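Local coordinates for protein TubZ (Clostridium botulinum C phage, PDB 4XCQ) that belongs to the tubulin/FtsZ family of filament-forming cytoskeletal proteins and carries a bound GDP in its Rossmann-like nucleotide-binding domain, at residues A[94-99]-A[123-128]. Numbering follows the deposited sequence.
Sequences FVATMA and FGFVGV. With GDP (guanosine-5'-diphosphate), chain B.
Strands 91-97 and 122-129, neighbours in the central sheet and joined by helix 102-117 in a parallel beta-alpha-beta unit, pair from Phe94 to Thr97 against Phe125 to Val128. Phe94 N donates to Gly124 O (2.8 Å), the donor lying well above that carbonyl's plane. Straighter are the bonds from Val126 N to Phe94 O (2.7 Å) and from Ala96 N to Val126 O (2.9 Å), both head-on to the oxygen. Farther along, the bond from Val128 N to Ala96 O is weak, and just past the strand end Met98 N reaches Val128 O at 3.1 Å. On the face shared by Phe94, Ala96 and Phe125, helices 102-117 and 136-152 pack. There Phe123 CD1 meets the edge of the Phe94 ring at CE2 (3.9 Å). With CG anti to the backbone N (chi1 175°), the Phe125 ring swings toward strand 91-97 and receives Met98 CG at its edge, while the backbone N of Gly127 sits above one face, offset toward the rim. On the opposite face, Val95 CG1 lies alongside Val126 CG1 (4.0 Å). At the C-terminal end, Thr97 OG1 is 2.6 Å from GDP O2A and Thr97 CG2 lies against the base, which Val128 CG1 also touches at N2. One water accepts from Ala99 N and donates to Val128 O (2.8 Å). Binding a nucleotide at the C-terminal ends of parallel strands is characteristic of the Rossmann-like nucleotide-binding domain of the tubulin/FtsZ family.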
ATOM      1  N   PHE A  94       5.698  -3.955   2.178  1.00 38.43           N
ATOM      2  CA  PHE A  94       4.839  -4.731   3.059  1.00 37.39           C
ATOM      3  C   PHE A  94       3.374  -4.446   2.749  1.00 35.08           C
ATOM      4  O   PHE A  94       2.988  -3.291   2.555  1.00 36.99           O
ATOM      5  CB  PHE A  94       5.147  -4.414   4.523  1.00 32.84           C
ATOM      6  CG  PHE A  94       6.452  -4.980   5.002  1.00 43.17           C
ATOM      7  CD1 PHE A  94       6.500  -6.238   5.587  1.00 38.62           C
ATOM      8  CD2 PHE A  94       7.630  -4.255   4.877  1.00 41.93           C
ATOM      9  CE1 PHE A  94       7.696  -6.771   6.030  1.00 36.46           C
ATOM     10  CE2 PHE A  94       8.833  -4.782   5.320  1.00 44.94           C
ATOM     11  CZ  PHE A  94       8.866  -6.044   5.898  1.00 40.80           C
ATOM     12  N   VAL A  95       2.562  -5.499   2.685  1.00 33.14           N
ATOM     13  CA  VAL A  95       1.134  -5.334   2.418  1.00 33.59           C
ATOM     14  C   VAL A  95       0.298  -5.994   3.506  1.00 36.18           C
ATOM     15  O   VAL A  95       0.405  -7.200   3.757  1.00 36.06           O
ATOM     16  CB  VAL A  95       0.732  -5.918   1.053  1.00 34.89           C
ATOM     17  CG1 VAL A  95      -0.692  -5.519   0.723  1.00 22.29           C
ATOM     18  CG2 VAL A  95       1.678  -5.438  -0.034  1.00 33.55           C
ATOM     19  N   ALA A  96      -0.533  -5.198   4.163  1.00 31.96           N
ATOM     20  CA  ALA A  96      -1.338  -5.720   5.253  1.00 33.14           C
ATOM     21  C   ALA A  96      -2.629  -4.934   5.453  1.00 37.72           C
ATOM     22  O   ALA A  96      -2.656  -3.706   5.318  1.00 37.35           O
ATOM     23  CB  ALA A  96      -0.526  -5.725   6.538  1.00 25.85           C
ATOM     24  N   THR A  97      -3.697  -5.659   5.765  1.00 34.85           N
ATOM     25  CA  THR A  97      -4.913  -5.044   6.264  1.00 31.39           C
ATOM     26  C   THR A  97      -4.670  -4.630   7.711  1.00 43.18           C
ATOM     27  O   THR A  97      -3.847  -5.225   8.408  1.00 42.06           O
ATOM     28  CB  THR A  97      -6.114  -5.992   6.168  1.00 39.79           C
ATOM     29  OG1 THR A  97      -5.835  -7.198   6.892  1.00 37.95           O
ATOM     30  CG2 THR A  97      -6.409  -6.326   4.706  1.00 23.63           C
ATOM     31  N   MET A  98      -5.372  -3.603   8.163  1.00 46.82           N
ATOM     32  CA  MET A  98      -5.028  -2.995   9.435  1.00 44.50           C
ATOM     33  C   MET A  98      -6.013  -3.376  10.545  1.00 44.41           C
ATOM     34  O   MET A  98      -5.701  -3.253  11.731  1.00 44.23           O
ATOM     35  CB  MET A  98      -4.933  -1.472   9.259  1.00 36.23           C
ATOM     36  CG  MET A  98      -3.876  -1.070   8.224  1.00 37.04           C
ATOM     37  SD  MET A  98      -3.891   0.660   7.694  1.00 38.07           S
ATOM     38  CE  MET A  98      -3.373   1.470   9.202  1.00 32.50           C
ATOM     39  N   ALA A  99      -7.184  -3.871  10.160  1.00 36.23           N
ATOM     40  CA  ALA A  99      -8.190  -4.287  11.136  1.00 35.11           C
ATOM     41  C   ALA A  99      -8.033  -5.755  11.543  1.00 43.67           C
ATOM     42  O   ALA A  99      -8.705  -6.224  12.462  1.00 53.46           O
ATOM     43  CB  ALA A  99      -9.588  -4.044  10.586  1.00 34.51           C
ATOM     44  N   PHE A 123      11.798   0.807   1.927  1.00 39.17           N
ATOM     45  CA  PHE A 123      10.654   0.087   2.465  1.00 36.55           C
ATOM     46  C   PHE A 123       9.333   0.789   2.190  1.00 35.96           C
ATOM     47  O   PHE A 123       9.200   1.996   2.391  1.00 34.99           O
ATOM     48  CB  PHE A 123      10.827  -0.137   3.971  1.00 36.00           C
ATOM     49  CG  PHE A 123      11.950  -1.073   4.314  1.00 40.37           C
ATOM     50  CD1 PHE A 123      11.740  -2.440   4.361  1.00 34.94           C
ATOM     51  CD2 PHE A 123      13.219  -0.586   4.578  1.00 47.74           C
ATOM     52  CE1 PHE A 123      12.775  -3.305   4.668  1.00 34.93           C
ATOM     53  CE2 PHE A 123      14.258  -1.447   4.890  1.00 49.34           C
ATOM     54  CZ  PHE A 123      14.033  -2.809   4.936  1.00 46.56           C
ATOM     55  N   GLY A 124       8.357   0.016   1.727  1.00 33.22           N
ATOM     56  CA  GLY A 124       7.020   0.530   1.509  1.00 39.23           C
ATOM     57  C   GLY A 124       6.001  -0.154   2.402  1.00 39.82           C
ATOM     58  O   GLY A 124       6.186  -1.291   2.831  1.00 32.69           O
ATOM     59  N   PHE A 125       4.918   0.552   2.699  1.00 42.91           N
ATOM     60  CA  PHE A 125       3.808  -0.052   3.415  1.00 40.06           C
ATOM     61  C   PHE A 125       2.496   0.189   2.679  1.00 37.35           C
ATOM     62  O   PHE A 125       2.101   1.336   2.456  1.00 38.53           O
ATOM     63  CB  PHE A 125       3.716   0.488   4.842  1.00 42.16           C
ATOM     64  CG  PHE A 125       2.507  -0.004   5.591  1.00 32.30           C
ATOM     65  CD1 PHE A 125       2.387  -1.346   5.931  1.00 30.24           C
ATOM     66  CD2 PHE A 125       1.493   0.871   5.954  1.00 26.65           C
ATOM     67  CE1 PHE A 125       1.272  -1.812   6.620  1.00 33.28           C
ATOM     68  CE2 PHE A 125       0.368   0.416   6.642  1.00 26.21           C
ATOM     69  CZ  PHE A 125       0.260  -0.928   6.976  1.00 28.28           C
ATOM     70  N   VAL A 126       1.839  -0.897   2.284  1.00 29.98           N
ATOM     71  CA  VAL A 126       0.486  -0.819   1.752  1.00 41.67           C
ATOM     72  C   VAL A 126      -0.487  -1.287   2.832  1.00 48.48           C
ATOM     73  O   VAL A 126      -0.500  -2.463   3.200  1.00 50.33           O
ATOM     74  CB  VAL A 126       0.307  -1.672   0.477  1.00 38.42           C
ATOM     75  CG1 VAL A 126      -1.140  -1.640   0.014  1.00 27.44           C
ATOM     76  CG2 VAL A 126       1.226  -1.181  -0.627  1.00 43.80           C
ATOM     77  N   GLY A 127      -1.282  -0.355   3.348  1.00 43.93           N
ATOM     78  CA  GLY A 127      -2.219  -0.651   4.414  1.00 38.54           C
ATOM     79  C   GLY A 127      -3.663  -0.443   4.002  1.00 37.06           C
ATOM     80  O   GLY A 127      -3.964   0.380   3.135  1.00 38.53           O
ATOM     81  N   VAL A 128      -4.564  -1.193   4.625  1.00 35.47           N
ATOM     82  CA  VAL A 128      -5.975  -1.104   4.280  1.00 36.99           C
ATOM     83  C   VAL A 128      -6.821  -0.731   5.493  1.00 33.26           C
ATOM     84  O   VAL A 128      -6.882  -1.471   6.478  1.00 36.37           O
ATOM     85  CB  VAL A 128      -6.498  -2.427   3.685  1.00 41.57           C
ATOM     86  CG1 VAL A 128      -7.889  -2.230   3.124  1.00 42.55           C
ATOM     87  CG2 VAL A 128      -5.560  -2.936   2.605  1.00 39.60           C
TER
HETATM   88  PB  GDP B 401      -5.442 -10.896   9.225  1.00 39.12           P
HETATM   89  O1B GDP B 401      -4.495  -9.781   8.834  1.00 48.46           O
HETATM   90  O2B GDP B 401      -5.237 -11.246  10.684  1.00 32.45           O
HETATM   91  O3B GDP B 401      -5.197 -12.119   8.371  1.00 33.47           O
HETATM   92  O3A GDP B 401      -6.951 -10.401   9.040  1.00 36.16           O
HETATM   93  PA  GDP B 401      -7.549  -9.942   7.624  1.00 48.92           P
HETATM   94  O1A GDP B 401      -8.603 -10.895   7.117  1.00 55.35           O
HETATM   95  O2A GDP B 401      -6.467  -9.722   6.589  1.00 51.76           O
HETATM   96  O5' GDP B 401      -8.189  -8.545   8.081  1.00 57.89           O
HETATM   97  C5' GDP B 401      -9.581  -8.404   8.310  1.00 54.52           C
HETATM   98  C4' GDP B 401      -9.877  -6.935   8.085  1.00 58.38           C
HETATM   99  O4' GDP B 401      -9.119  -6.522   6.945  1.00 57.94           O
HETATM  100  C3' GDP B 401     -11.340  -6.726   7.765  1.00 52.18           C
HETATM  101  O3' GDP B 401     -11.902  -5.923   8.800  1.00 56.04           O
HETATM  102  C2' GDP B 401     -11.371  -5.997   6.436  1.00 54.76           C
HETATM  103  O2' GDP B 401     -11.674  -4.620   6.673  1.00 56.49           O
HETATM  104  C1' GDP B 401      -9.960  -6.075   5.880  1.00 53.40           C
HETATM  105  N9  GDP B 401      -9.789  -7.054   4.773  1.00 54.15           N
HETATM  106  C8  GDP B 401      -9.728  -8.393   4.931  1.00 51.00           C
HETATM  107  N7  GDP B 401      -9.538  -9.029   3.749  1.00 47.85           N
HETATM  108  C5  GDP B 401      -9.458  -8.079   2.798  1.00 50.43           C
HETATM  109  C6  GDP B 401      -9.261  -8.064   1.331  1.00 45.76           C
HETATM  110  O6  GDP B 401      -9.119  -9.136   0.699  1.00 41.70           O
HETATM  111  N1  GDP B 401      -9.241  -6.877   0.707  1.00 42.75           N
HETATM  112  C2  GDP B 401      -9.394  -5.715   1.373  1.00 42.49           C
HETATM  113  N2  GDP B 401      -9.362  -4.558   0.664  1.00 39.22           N
HETATM  114  N3  GDP B 401      -9.580  -5.656   2.719  1.00 39.07           N
HETATM  115  C4  GDP B 401      -9.619  -6.780   3.474  1.00 49.33           C
HETATM  116  O   HOH W   1      -8.597  -3.317   7.628  1.00 46.33           O